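Local coordinates for citrate lyase (Yersinia pestis, PDB 3QLL), which is a putative citrate lyase beta subunit, similar to CitE, that may act as a magnesium-dependent lyase, at residues A[139-144]-A[177-182]; A[107-112]-A[117-122]; A[201-206]-A[242-247]; A[227-232]-A[236-241]. One frame throughout, in Å; residues are numbered along the deposited sequence.

Contact 1. Residues A[139-144]-A[177-182]; sequences ESAAHL and AAATPK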
loop_
_atom_site.group_PDB
_atom_site.type_symbol
_atom_site.label_atom_id
_atom_site.label_comp_id
_atom_site.label_asym_id
_atom_site.label_seq_id
_atom_site.Cartn_x
_atom_site.Cartn_y
_atom_site.Cartn_z
ATOM N N GLU A 139 11.678 -12.786 -8.284
ATOM C CA GLU A 139 10.241 -12.978 -8.044
ATOM C C GLU A 139 9.939 -13.866 -6.850
ATOM O O GLU A 139 8.780 -14.100 -6.501
ATOM C CB GLU A 139 9.560 -13.504 -9.292
ATOM C CG GLU A 139 9.357 -12.372 -10.327
ATOM C CD GLU A 139 8.531 -12.806 -11.525
ATOM O OE1 GLU A 139 8.575 -13.992 -11.910
ATOM O OE2 GLU A 139 7.792 -11.982 -12.053
ATOM N N SER A 140 10.981 -14.323 -6.173
ATOM C CA SER A 140 10.784 -15.217 -5.039
ATOM C C SER A 140 12.057 -15.278 -4.264
ATOM O O SER A 140 13.094 -14.843 -4.736
ATOM C CB SER A 140 10.421 -16.643 -5.507
ATOM O OG SER A 140 11.631 -17.321 -5.848
ATOM N N ALA A 141 11.945 -15.817 -3.059
ATOM C CA ALA A 141 13.103 -15.991 -2.210
ATOM C C ALA A 141 14.049 -17.065 -2.795
ATOM O O ALA A 141 15.283 -16.967 -2.712
ATOM C CB ALA A 141 12.632 -16.391 -0.760
ATOM N N ALA A 142 13.444 -18.044 -3.459
ATOM C CA ALA A 142 14.182 -19.134 -4.084
ATOM C C ALA A 142 15.072 -18.592 -5.210
ATOM O O ALA A 142 16.155 -19.115 -5.444
ATOM C CB ALA A 142 13.231 -20.238 -4.593
ATOM N N HIS A 143 14.643 -17.516 -5.875
ATOM C CA HIS A 143 15.513 -16.924 -6.933
ATOM C C HIS A 143 16.879 -16.602 -6.396
ATOM O O HIS A 143 17.903 -16.964 -6.979
ATOM C CB HIS A 143 14.935 -15.633 -7.457
ATOM C CG HIS A 143 13.938 -15.798 -8.552
ATOM N ND1 HIS A 143 12.678 -16.302 -8.333
ATOM C CD2 HIS A 143 14.008 -15.521 -9.870
ATOM C CE1 HIS A 143 12.009 -16.320 -9.469
ATOM N NE2 HIS A 143 12.794 -15.856 -10.415
ATOM N N LEU A 144 16.865 -15.950 -5.241
ATOM C CA LEU A 144 18.090 -15.516 -4.598
ATOM C C LEU A 144 18.820 -16.709 -3.959
ATOM O O LEU A 144 20.040 -16.765 -3.950
ATOM C CB LEU A 144 17.802 -14.427 -3.564
ATOM C CG LEU A 144 17.235 -13.150 -4.163
ATOM C CD1 LEU A 144 17.080 -12.124 -3.053
ATOM C CD2 LEU A 144 18.204 -12.652 -5.260
ATOM N N ALA A 177 13.404 -10.062 0.371
ATOM C CA ALA A 177 14.327 -9.235 1.180
ATOM C C ALA A 177 14.899 -10.006 2.371
ATOM O O ALA A 177 15.969 -9.680 2.847
ATOM C CB ALA A 177 13.645 -7.954 1.652
ATOM N N ALA A 178 14.223 -11.085 2.766
ATOM C CA ALA A 178 14.638 -11.895 3.896
ATOM C C ALA A 178 15.277 -13.217 3.408
ATOM O O ALA A 178 15.554 -14.132 4.215
ATOM C CB ALA A 178 13.441 -12.179 4.818
ATOM N N ALA A 179 15.503 -13.320 2.101
ATOM C CA ALA A 179 15.836 -14.636 1.496
ATOM C C ALA A 179 17.176 -15.248 1.922
ATOM O O ALA A 179 17.311 -16.456 1.962
ATOM C CB ALA A 179 15.775 -14.537 -0.044
ATOM N N THR A 180 18.213 -14.425 1.954
ATOM C CA THR A 180 19.564 -14.859 2.331
ATOM C C THR A 180 20.395 -13.678 2.817
ATOM O O THR A 180 20.235 -12.578 2.316
ATOM C CB THR A 180 20.253 -15.587 1.137
ATOM O OG1 THR A 180 21.636 -15.761 1.434
ATOM C CG2 THR A 180 20.181 -14.749 -0.090
ATOM N N PRO A 181 21.339 -13.918 3.746
ATOM C CA PRO A 181 22.296 -12.917 4.278
ATOM C C PRO A 181 23.146 -12.344 3.156
ATOM O O PRO A 181 23.736 -11.278 3.302
ATOM C CB PRO A 181 23.178 -13.730 5.227
ATOM C CG PRO A 181 22.332 -14.870 5.644
ATOM C CD PRO A 181 21.351 -15.165 4.533
ATOM N N LYS A 182 23.360 -13.136 2.114
ATOM C CA LYS A 182 24.139 -12.649 0.987
ATOM C C LYS A 182 23.484 -11.515 0.184
ATOM O O LYS A 182 24.171 -10.803 -0.545
ATOM C CB LYS A 182 24.532 -13.804 0.084
ATOM C CG LYS A 182 25.802 -14.410 0.627
ATOM C CD LYS A 182 26.143 -15.746 0.038
ATOM C CE LYS A 182 26.617 -15.614 -1.389
ATOM N NZ LYS A 182 27.474 -16.762 -1.780
#
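The methyl group of Ala179 fits against the first turn of helix 141-150, touching Ala141 and Leu144, the residues one turn apart on that helix. Its CB lies 3.7 Å from Ala141 CB and 3.6 Å from Ala141 O, so the methyl and the carbonyl of one residue both border it. Three residues on, Leu144 brings up CB, 4.1 Å from Ala179 CB, and CD1 at the same range. The Leu144 side chain has CG beside its backbone N (chi1 -64°), which carries the isobutyl end past Ala179 and on to Leu183 of strand 183-188. Thr180 adds its methyl, CG2 standing 4.2 Å from Leu144 CB. The hydroxyl of Thr180 turns to other work: OG1 accepts from Lys182 N at 3.2 Å, closing an ST turn, and is also hydrogen-bonded to Asp148 further along the helix. No hydrogen bond joins the two segments directly, yet Ala179 O accepts one from Gln145 NE2, the next residue of the helix. The small apolar patch thus packs the N-terminal turn of the helix after the fourth strand against the loop leading into the sixth strand of a TIM barrel, the closed parallel eight-stranded fold.

Contact 2. Residues A[107-112]-A[117-122]; sequences RINGLD and IEDIHA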
loop_
_atom_site.group_PDB
_atom_site.type_symbol
_atom_site.label_atom_id
_atom_site.label_comp_id
_atom_site.label_asym_id
_atom_site.label_seq_id
_atom_site.Cartn_x
_atom_site.Cartn_y
_atom_site.Cartn_z
ATOM N N ARG A 107 24.999 -7.492 -13.864
ATOM C CA ARG A 107 23.652 -7.955 -14.081
ATOM C C ARG A 107 23.599 -8.993 -15.190
ATOM O O ARG A 107 23.798 -8.687 -16.390
ATOM C CB ARG A 107 22.717 -6.807 -14.414
ATOM C CG ARG A 107 21.329 -7.332 -14.735
ATOM C CD ARG A 107 20.305 -6.227 -14.753
ATOM N NE ARG A 107 20.345 -5.477 -16.012
ATOM C CZ ARG A 107 19.465 -4.536 -16.335
ATOM N NH1 ARG A 107 18.526 -4.164 -15.476
ATOM N NH2 ARG A 107 19.576 -3.906 -17.484
ATOM N N ILE A 108 23.312 -10.227 -14.794
ATOM C CA ILE A 108 23.147 -11.303 -15.765
ATOM C C ILE A 108 21.735 -11.282 -16.270
ATOM O O ILE A 108 20.886 -10.553 -15.766
ATOM C CB ILE A 108 23.442 -12.666 -15.145
ATOM C CG1 ILE A 108 22.486 -12.931 -13.983
ATOM C CG2 ILE A 108 24.864 -12.712 -14.636
ATOM C CD1 ILE A 108 22.674 -14.266 -13.330
ATOM N N ASN A 109 21.477 -12.093 -17.271
ATOM C CA ASN A 109 20.124 -12.260 -17.745
ATOM C C ASN A 109 19.269 -13.105 -16.781
ATOM O O ASN A 109 19.780 -13.754 -15.849
ATOM C CB ASN A 109 20.138 -12.877 -19.133
ATOM C CG ASN A 109 20.781 -11.944 -20.168
ATOM O OD1 ASN A 109 20.078 -11.149 -20.798
ATOM N ND2 ASN A 109 22.110 -12.052 -20.358
ATOM N N GLY A 110 17.954 -13.034 -16.950
ATOM C CA GLY A 110 17.074 -13.749 -16.038
ATOM C C GLY A 110 17.333 -15.255 -15.968
ATOM O O GLY A 110 17.743 -15.890 -16.950
ATOM N N LEU A 111 17.144 -15.803 -14.767
ATOM C CA LEU A 111 17.269 -17.239 -14.523
ATOM C C LEU A 111 16.332 -18.061 -15.400
ATOM O O LEU A 111 16.614 -19.217 -15.754
ATOM C CB LEU A 111 16.989 -17.537 -13.078
ATOM C CG LEU A 111 18.191 -17.930 -12.245
ATOM C CD1 LEU A 111 17.713 -18.023 -10.794
ATOM C CD2 LEU A 111 18.736 -19.282 -12.723
ATOM N N ASP A 112 15.225 -17.439 -15.774
ATOM C CA ASP A 112 14.266 -18.102 -16.618
ATOM C C ASP A 112 14.571 -17.852 -18.114
ATOM O O ASP A 112 13.706 -18.100 -18.945
ATOM C CB ASP A 112 12.862 -17.632 -16.276
ATOM C CG ASP A 112 12.705 -16.123 -16.379
ATOM O OD1 ASP A 112 13.733 -15.401 -16.379
ATOM O OD2 ASP A 112 11.542 -15.655 -16.408
ATOM N N ILE A 117 21.090 -18.848 -17.963
ATOM C CA ILE A 117 21.769 -20.123 -17.709
ATOM C C ILE A 117 23.208 -20.119 -18.233
ATOM O O ILE A 117 24.156 -20.418 -17.503
ATOM C CB ILE A 117 21.005 -21.283 -18.350
ATOM C CG1 ILE A 117 19.585 -21.345 -17.741
ATOM C CG2 ILE A 117 21.754 -22.619 -18.210
ATOM C CD1 ILE A 117 19.481 -21.899 -16.299
ATOM N N GLU A 118 23.366 -19.739 -19.491
ATOM C CA GLU A 118 24.696 -19.608 -20.115
ATOM C C GLU A 118 25.615 -18.647 -19.355
ATOM O O GLU A 118 26.784 -18.972 -19.115
ATOM C CB GLU A 118 24.553 -19.155 -21.549
ATOM C CG GLU A 118 23.834 -20.167 -22.419
ATOM C CD GLU A 118 23.490 -19.594 -23.788
ATOM O OE1 GLU A 118 23.450 -18.344 -23.922
ATOM O OE2 GLU A 118 23.253 -20.383 -24.730
ATOM N N ASP A 119 25.076 -17.482 -18.988
ATOM C CA ASP A 119 25.822 -16.497 -18.222
ATOM C C ASP A 119 26.344 -17.136 -16.923
ATOM O O ASP A 119 27.487 -16.928 -16.519
ATOM C CB ASP A 119 24.968 -15.271 -17.903
ATOM C CG ASP A 119 24.587 -14.483 -19.155
ATOM O OD1 ASP A 119 25.349 -14.522 -20.151
ATOM O OD2 ASP A 119 23.562 -13.761 -19.131
ATOM N N ILE A 120 25.475 -17.881 -16.251
ATOM C CA ILE A 120 25.840 -18.537 -15.006
ATOM C C ILE A 120 26.870 -19.633 -15.261
ATOM O O ILE A 120 27.831 -19.789 -14.506
ATOM C CB ILE A 120 24.578 -19.089 -14.264
ATOM C CG1 ILE A 120 23.740 -17.894 -13.790
ATOM C CG2 ILE A 120 24.970 -19.993 -13.092
ATOM C CD1 ILE A 120 22.379 -18.236 -13.258
ATOM N N HIS A 121 26.670 -20.390 -16.329
ATOM C CA HIS A 121 27.630 -21.423 -16.720
ATOM C C HIS A 121 29.009 -20.828 -16.946
ATOM O O HIS A 121 30.014 -21.301 -16.421
ATOM C CB HIS A 121 27.158 -22.125 -17.980
ATOM C CG HIS A 121 27.960 -23.344 -18.305
ATOM N ND1 HIS A 121 28.820 -23.930 -17.399
ATOM C CD2 HIS A 121 28.015 -24.108 -19.419
ATOM C CE1 HIS A 121 29.370 -25.000 -17.944
ATOM N NE2 HIS A 121 28.896 -25.131 -19.169
ATOM N N ALA A 122 29.047 -19.795 -17.770
ATOM C CA ALA A 122 30.305 -19.111 -18.039
ATOM C C ALA A 122 30.955 -18.602 -16.742
ATOM O O ALA A 122 32.147 -18.831 -16.524
ATOM C CB ALA A 122 30.088 -17.974 -19.026
#
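Asp119 reaches from helix 114-125 to Asn109 and receives two hydrogen bonds on a single oxygen. Asn109 ND2 donates to Asp119 OD2 at 2.6 Å, nearly straight (174°); the oxygen lies in the amide plane of Asn109 and accepts through its syn lone pair. Asn109 N donates to the same Asp119 OD2 at 3.3 Å, on the anti lone pair. Asn109 CG sits beside the backbone N (chi1 -65°), which brings the amide round to the oxygen already approached by the main chain. The other oxygen, Asp119 OD1, forms a salt bridge with Arg87, while Asn109 OD1 is hydrogen-bonded to Lys83, so the pair belongs to a wider polar network. In the TIM barrel this is the turn from the third strand into its following helix, and the strand ends at Arg107, a predicted substrate-binding residue. Apolar contacts flank the polar pair. Ile108 CD1 meets Ile120 CG1 at 3.8 Å, while Ile108 CB lies 4.1 Å from Asp119 CB. The Leu111 and Ile120 side chains cross at about a right angle, Leu111 CD2 to Ile120 CD1 3.8 Å. At the outer end, Ile117 CD1 rests 4.0 Å from Leu111 O. Beyond them, Ile120 continues onto Leu147 and Leu150 of helix 141-150.

Contact 3. Residues A[201-206]-A[242-247]; sequences STWEPL and TLRASD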
loop_
_atom_site.group_PDB
_atom_site.type_symbol
_atom_site.label_atom_id
_atom_site.label_comp_id
_atom_site.label_asym_id
_atom_site.label_seq_id
_atom_site.Cartn_x
_atom_site.Cartn_y
_atom_site.Cartn_z
ATOM N N SER A 201 4.875 5.261 -15.970
ATOM C CA SER A 201 6.147 5.254 -15.233
ATOM C C SER A 201 6.308 6.349 -14.178
ATOM O O SER A 201 7.321 6.395 -13.467
ATOM C CB SER A 201 7.325 5.318 -16.203
ATOM O OG SER A 201 7.508 4.096 -16.847
ATOM N N THR A 202 5.398 7.311 -14.178
ATOM C CA THR A 202 5.457 8.413 -13.232
ATOM C C THR A 202 5.364 7.967 -11.748
ATOM O O THR A 202 4.996 6.825 -11.442
ATOM C CB THR A 202 4.407 9.439 -13.533
ATOM O OG1 THR A 202 3.111 8.829 -13.564
ATOM C CG2 THR A 202 4.769 10.093 -14.909
ATOM N N TRP A 203 5.883 8.831 -10.875
ATOM C CA TRP A 203 5.923 8.618 -9.430
ATOM C C TRP A 203 4.643 8.027 -8.770
ATOM O O TRP A 203 4.725 7.040 -8.030
ATOM C CB TRP A 203 6.323 9.900 -8.696
ATOM C CG TRP A 203 6.643 9.603 -7.247
ATOM C CD1 TRP A 203 5.789 9.698 -6.169
ATOM C CD2 TRP A 203 7.904 9.139 -6.718
ATOM N NE1 TRP A 203 6.451 9.332 -5.010
ATOM C CE2 TRP A 203 7.741 8.984 -5.315
ATOM C CE3 TRP A 203 9.156 8.867 -7.283
ATOM C CZ2 TRP A 203 8.787 8.569 -4.473
ATOM C CZ3 TRP A 203 10.210 8.426 -6.437
ATOM C CH2 TRP A 203 10.011 8.294 -5.054
ATOM N N GLU A 204 3.511 8.688 -9.009
ATOM C CA GLU A 204 2.264 8.441 -8.287
ATOM C C GLU A 204 1.735 7.013 -8.472
ATOM O O GLU A 204 1.485 6.324 -7.475
ATOM C CB GLU A 204 1.170 9.515 -8.614
ATOM C CG GLU A 204 1.579 10.944 -8.173
ATOM C CD GLU A 204 2.291 11.768 -9.293
ATOM O OE1 GLU A 204 2.713 11.166 -10.322
ATOM O OE2 GLU A 204 2.404 13.016 -9.162
ATOM N N PRO A 205 1.653 6.523 -9.733
ATOM C CA PRO A 205 1.152 5.152 -9.924
ATOM C C PRO A 205 2.044 4.071 -9.314
ATOM O O PRO A 205 1.551 2.938 -9.206
ATOM C CB PRO A 205 1.141 5.000 -11.455
ATOM C CG PRO A 205 1.040 6.347 -11.960
ATOM C CD PRO A 205 1.835 7.207 -11.020
ATOM N N LEU A 206 3.291 4.407 -9.010
ATOM C CA LEU A 206 4.281 3.495 -8.493
ATOM C C LEU A 206 4.630 3.753 -7.008
ATOM O O LEU A 206 5.442 3.026 -6.428
ATOM C CB LEU A 206 5.577 3.548 -9.358
ATOM C CG LEU A 206 5.454 3.097 -10.819
ATOM C CD1 LEU A 206 6.702 3.312 -11.602
ATOM C CD2 LEU A 206 4.962 1.613 -10.901
ATOM N N THR A 242 14.998 11.897 -7.540
ATOM C CA THR A 242 16.038 11.503 -6.597
ATOM C C THR A 242 15.721 11.947 -5.149
ATOM O O THR A 242 15.808 11.160 -4.208
ATOM C CB THR A 242 17.428 12.072 -7.039
ATOM O OG1 THR A 242 17.661 11.718 -8.405
ATOM C CG2 THR A 242 18.554 11.530 -6.203
ATOM N N LEU A 243 15.278 13.188 -4.999
ATOM C CA LEU A 243 14.860 13.726 -3.714
ATOM C C LEU A 243 13.651 12.990 -3.111
ATOM O O LEU A 243 13.623 12.685 -1.914
ATOM C CB LEU A 243 14.546 15.211 -3.861
ATOM C CG LEU A 243 15.769 16.128 -3.874
ATOM C CD1 LEU A 243 15.371 17.576 -4.210
ATOM C CD2 LEU A 243 16.572 16.031 -2.577
ATOM N N ARG A 244 12.638 12.750 -3.941
ATOM C CA ARG A 244 11.462 11.967 -3.537
ATOM C C ARG A 244 11.877 10.588 -3.046
ATOM O O ARG A 244 11.358 10.105 -2.028
ATOM C CB ARG A 244 10.465 11.824 -4.691
ATOM C CG ARG A 244 9.560 13.024 -4.863
ATOM C CD ARG A 244 8.505 12.809 -5.966
ATOM N NE ARG A 244 7.145 12.933 -5.443
ATOM C CZ ARG A 244 6.070 13.199 -6.184
ATOM N NH1 ARG A 244 6.187 13.340 -7.500
ATOM N NH2 ARG A 244 4.872 13.304 -5.617
ATOM N N ALA A 245 12.808 9.962 -3.770
ATOM C CA ALA A 245 13.299 8.627 -3.406
ATOM C C ALA A 245 14.027 8.679 -2.065
ATOM O O ALA A 245 13.834 7.828 -1.168
ATOM C CB ALA A 245 14.195 8.077 -4.479
ATOM N N SER A 246 14.851 9.700 -1.928
ATOM C CA SER A 246 15.569 9.892 -0.693
ATOM C C SER A 246 14.592 10.077 0.472
ATOM O O SER A 246 14.738 9.447 1.510
ATOM C CB SER A 246 16.521 11.087 -0.807
ATOM O OG SER A 246 17.108 11.402 0.434
ATOM N N ASP A 247 13.557 10.875 0.256
ATOM C CA ASP A 247 12.530 11.105 1.264
ATOM C C ASP A 247 11.774 9.844 1.619
ATOM O O ASP A 247 11.328 9.661 2.773
ATOM C CB ASP A 247 11.554 12.166 0.771
ATOM C CG ASP A 247 12.118 13.554 0.872
ATOM O OD1 ASP A 247 13.207 13.716 1.456
ATOM O OD2 ASP A 247 11.481 14.477 0.342
#
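The guanidinium of Arg244 lies flat on the indole of Trp203, the two planes only 8° apart and the group centres 3.9 Å from each other. The stack is a cation-pi contact with the pyrrole part of the ring: Arg244 CZ sits over the face, closest to Trp203 CD1 at 3.5 Å. The rest of the arginine runs back along the same face, with CD above the middle of the indole and Arg244 CB over the six-membered ring of Trp203, 3.6 Å from its centroid, in a CH-pi contact. Two torsions give this course: CG stands beside the backbone N, and a bend at chi3 lays the end group down on the ring. Trp203, with CG anti to its backbone nitrogen (chi1 -168°), points its indole in the reverse direction, so the two side chains slide past each other and overlap along their length. At the far end of the indole, Trp203 CH2 approaches Ala245 N obliquely at 3.5 Å and Ala245 CB at 4.2 Å. Phe248 meets the same indole edge-to-face. Glu204 OE2 comes to the edge of the guanidinium, near its plane, but remains 4.1 Å from Arg244 NH1, beyond a salt bridge; the carboxylate stands almost upright to the guanidinium (87°). Glu204 of the second subunit makes a long, weak ion pair with Arg244, and Pro205 packs on Phe248 of the third subunit. The contact joins the start of helix 203-220 to the C-terminal part of helix 235-248, two outer helices of the TIM barrel, where two other subunits come up to it.

Contact 4. Residues A[227-232]-A[236-241]; sequences APFFDV and SGLQSE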
loop_
_atom_site.group_PDB
_atom_site.type_symbol
_atom_site.label_atom_id
_atom_site.label_comp_id
_atom_site.label_asym_id
_atom_site.label_seq_id
_atom_site.Cartn_x
_atom_site.Cartn_y
_atom_site.Cartn_z
ATOM N N ALA A 227 15.085 3.077 -9.058
ATOM C CA ALA A 227 15.116 2.928 -10.492
ATOM C C ALA A 227 15.885 4.059 -11.151
ATOM O O ALA A 227 15.984 5.154 -10.596
ATOM C CB ALA A 227 13.692 2.854 -11.039
ATOM N N PRO A 228 16.449 3.776 -12.336
ATOM C CA PRO A 228 17.050 4.842 -13.144
ATOM C C PRO A 228 15.976 5.784 -13.689
ATOM O O PRO A 228 14.875 5.328 -14.024
ATOM C CB PRO A 228 17.727 4.089 -14.298
ATOM C CG PRO A 228 17.045 2.755 -14.360
ATOM C CD PRO A 228 16.567 2.442 -12.958
ATOM N N PHE A 229 16.322 7.059 -13.847
ATOM C CA PHE A 229 15.415 8.004 -14.466
ATOM C C PHE A 229 15.729 7.974 -15.938
ATOM O O PHE A 229 16.887 8.118 -16.324
ATOM C CB PHE A 229 15.619 9.406 -13.883
ATOM C CG PHE A 229 14.622 10.431 -14.364
ATOM C CD1 PHE A 229 13.314 10.437 -13.913
ATOM C CD2 PHE A 229 15.029 11.451 -15.227
ATOM C CE1 PHE A 229 12.396 11.405 -14.366
ATOM C CE2 PHE A 229 14.134 12.421 -15.682
ATOM C CZ PHE A 229 12.816 12.397 -15.247
ATOM N N PHE A 230 14.692 7.830 -16.752
ATOM C CA PHE A 230 14.827 7.620 -18.200
ATOM C C PHE A 230 15.371 8.842 -18.971
ATOM O O PHE A 230 16.290 8.692 -19.773
ATOM C CB PHE A 230 13.476 7.166 -18.807
ATOM C CG PHE A 230 12.406 8.248 -18.833
ATOM C CD1 PHE A 230 11.970 8.842 -17.654
ATOM C CD2 PHE A 230 11.846 8.678 -20.035
ATOM C CE1 PHE A 230 11.000 9.842 -17.667
ATOM C CE2 PHE A 230 10.868 9.679 -20.052
ATOM C CZ PHE A 230 10.446 10.258 -18.864
ATOM N N ASP A 231 14.749 10.012 -18.812
ATOM C CA ASP A 231 15.123 11.189 -19.599
ATOM C C ASP A 231 16.475 11.785 -19.150
ATOM O O ASP A 231 16.574 12.483 -18.134
ATOM C CB ASP A 231 14.010 12.237 -19.510
ATOM C CG ASP A 231 13.955 13.140 -20.716
ATOM O OD1 ASP A 231 14.988 13.315 -21.391
ATOM O OD2 ASP A 231 12.851 13.637 -21.018
ATOM N N VAL A 232 17.490 11.595 -19.979
ATOM C CA VAL A 232 18.816 12.156 -19.738
ATOM C C VAL A 232 18.837 13.676 -19.856
ATOM O O VAL A 232 19.656 14.337 -19.214
ATOM C CB VAL A 232 19.840 11.583 -20.730
ATOM C CG1 VAL A 232 21.240 11.663 -20.146
ATOM C CG2 VAL A 232 19.471 10.144 -21.122
ATOM N N SER A 236 16.001 18.453 -14.325
ATOM C CA SER A 236 15.008 18.767 -13.301
ATOM C C SER A 236 14.253 17.496 -12.833
ATOM O O SER A 236 14.103 17.271 -11.642
ATOM C CB SER A 236 14.037 19.825 -13.802
ATOM O OG SER A 236 13.076 20.056 -12.794
ATOM N N GLY A 237 13.740 16.697 -13.771
ATOM C CA GLY A 237 13.035 15.474 -13.412
ATOM C C GLY A 237 13.889 14.489 -12.636
ATOM O O GLY A 237 13.431 13.885 -11.670
ATOM N N LEU A 238 15.166 14.430 -12.968
ATOM C CA LEU A 238 16.094 13.561 -12.287
ATOM C C LEU A 238 16.290 13.983 -10.840
ATOM O O LEU A 238 16.301 13.141 -9.934
ATOM C CB LEU A 238 17.447 13.576 -12.999
ATOM C CG LEU A 238 18.608 12.860 -12.307
ATOM C CD1 LEU A 238 18.284 11.357 -12.139
ATOM C CD2 LEU A 238 19.928 13.091 -12.995
ATOM N N GLN A 239 16.470 15.288 -10.635
ATOM C CA GLN A 239 16.636 15.879 -9.304
ATOM C C GLN A 239 15.433 15.659 -8.386
ATOM O O GLN A 239 15.578 15.307 -7.217
ATOM C CB GLN A 239 16.926 17.390 -9.414
ATOM C CG GLN A 239 18.314 17.730 -9.943
ATOM C CD GLN A 239 18.544 19.212 -10.221
ATOM O OE1 GLN A 239 17.590 20.023 -10.254
ATOM N NE2 GLN A 239 19.792 19.567 -10.529
ATOM N N SER A 240 14.261 15.926 -8.936
ATOM C CA SER A 240 13.002 15.766 -8.256
ATOM C C SER A 240 12.779 14.297 -7.822
ATOM O O SER A 240 12.418 14.042 -6.659
ATOM C CB SER A 240 11.861 16.251 -9.135
ATOM O OG SER A 240 10.618 16.062 -8.491
ATOM N N GLU A 241 12.968 13.352 -8.760
ATOM C CA GLU A 241 12.768 11.919 -8.487
ATOM C C GLU A 241 13.753 11.433 -7.422
ATOM O O GLU A 241 13.371 10.656 -6.487
ATOM C CB GLU A 241 12.870 11.063 -9.772
ATOM C CG GLU A 241 12.548 9.587 -9.543
ATOM C CD GLU A 241 12.394 8.755 -10.836
ATOM O OE1 GLU A 241 13.312 7.977 -11.182
ATOM O OE2 GLU A 241 11.321 8.880 -11.497
#
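The loop 227-232, extended through Phe229, runs past the first turns of helix 235-248, its backbone coming nearest at Phe229 and Leu238, whose CA atoms are 6.0 Å apart. Phe229 carries most of the contact. Its CG lies anti to the backbone N (chi1 -174°), and the ring is thereby laid against the helix backbone. One face receives the peptide link between Gly237 and Leu238: Phe229 CZ is 3.5 Å from Gly237 C, and Phe229 CE2 is 3.5 Å from Leu238 N, both meeting the ring toward its rim. Gly237 has no side chain to hold the ring off, and the aromatic face can come down directly on the main chain. Over the opposite face lies Phe230 CD1, part of a poorly ordered ring. Leu238 flanks the root of the phenylalanine, its CD1 3.7 Å from Phe229 CB. At the ring edge stands the carboxylate of Glu241, turned 83° from the ring plane, with OE2 3.5 Å from Phe229 CD1. The extended chain of Glu241 spans from the next helical turn to this edge, and its OE1 forms a salt bridge with Lys253, which also hydrogen-bonds Ala227 O. One lysine therefore ties the loop and the helix together. This is the turn that follows the seventh strand of the TIM barrel and leads into its helix, on the side where Pro228 lies near the predicted substrate and magnesium site.

All four contacts belong to one eight-stranded TIM barrel and form two groups. Contacts 1 and 2 adjoin, their centres 17 Å apart, with His143 O packing on Leu111 CD1 at 4.0 Å. Contacts 3 and 4 share helix 235-248, their centres 9 Å apart, and meet where Trp203 CZ3 lies 3.9 Å from Glu241 O; contact 4 is nested within the chain loop closed by contact 3. Contacts 2 and 4 lie on opposite sides of the chain's centre, nearest atoms about 7 Å apart. Contact 2 holds Arg107, predicted to bind substrate; side chain to side chain, Pro228 of contact 4 is about 7 Å from it and about 8 Å from Glu165, a predicted magnesium ligand. Contact 3 lies away from that site.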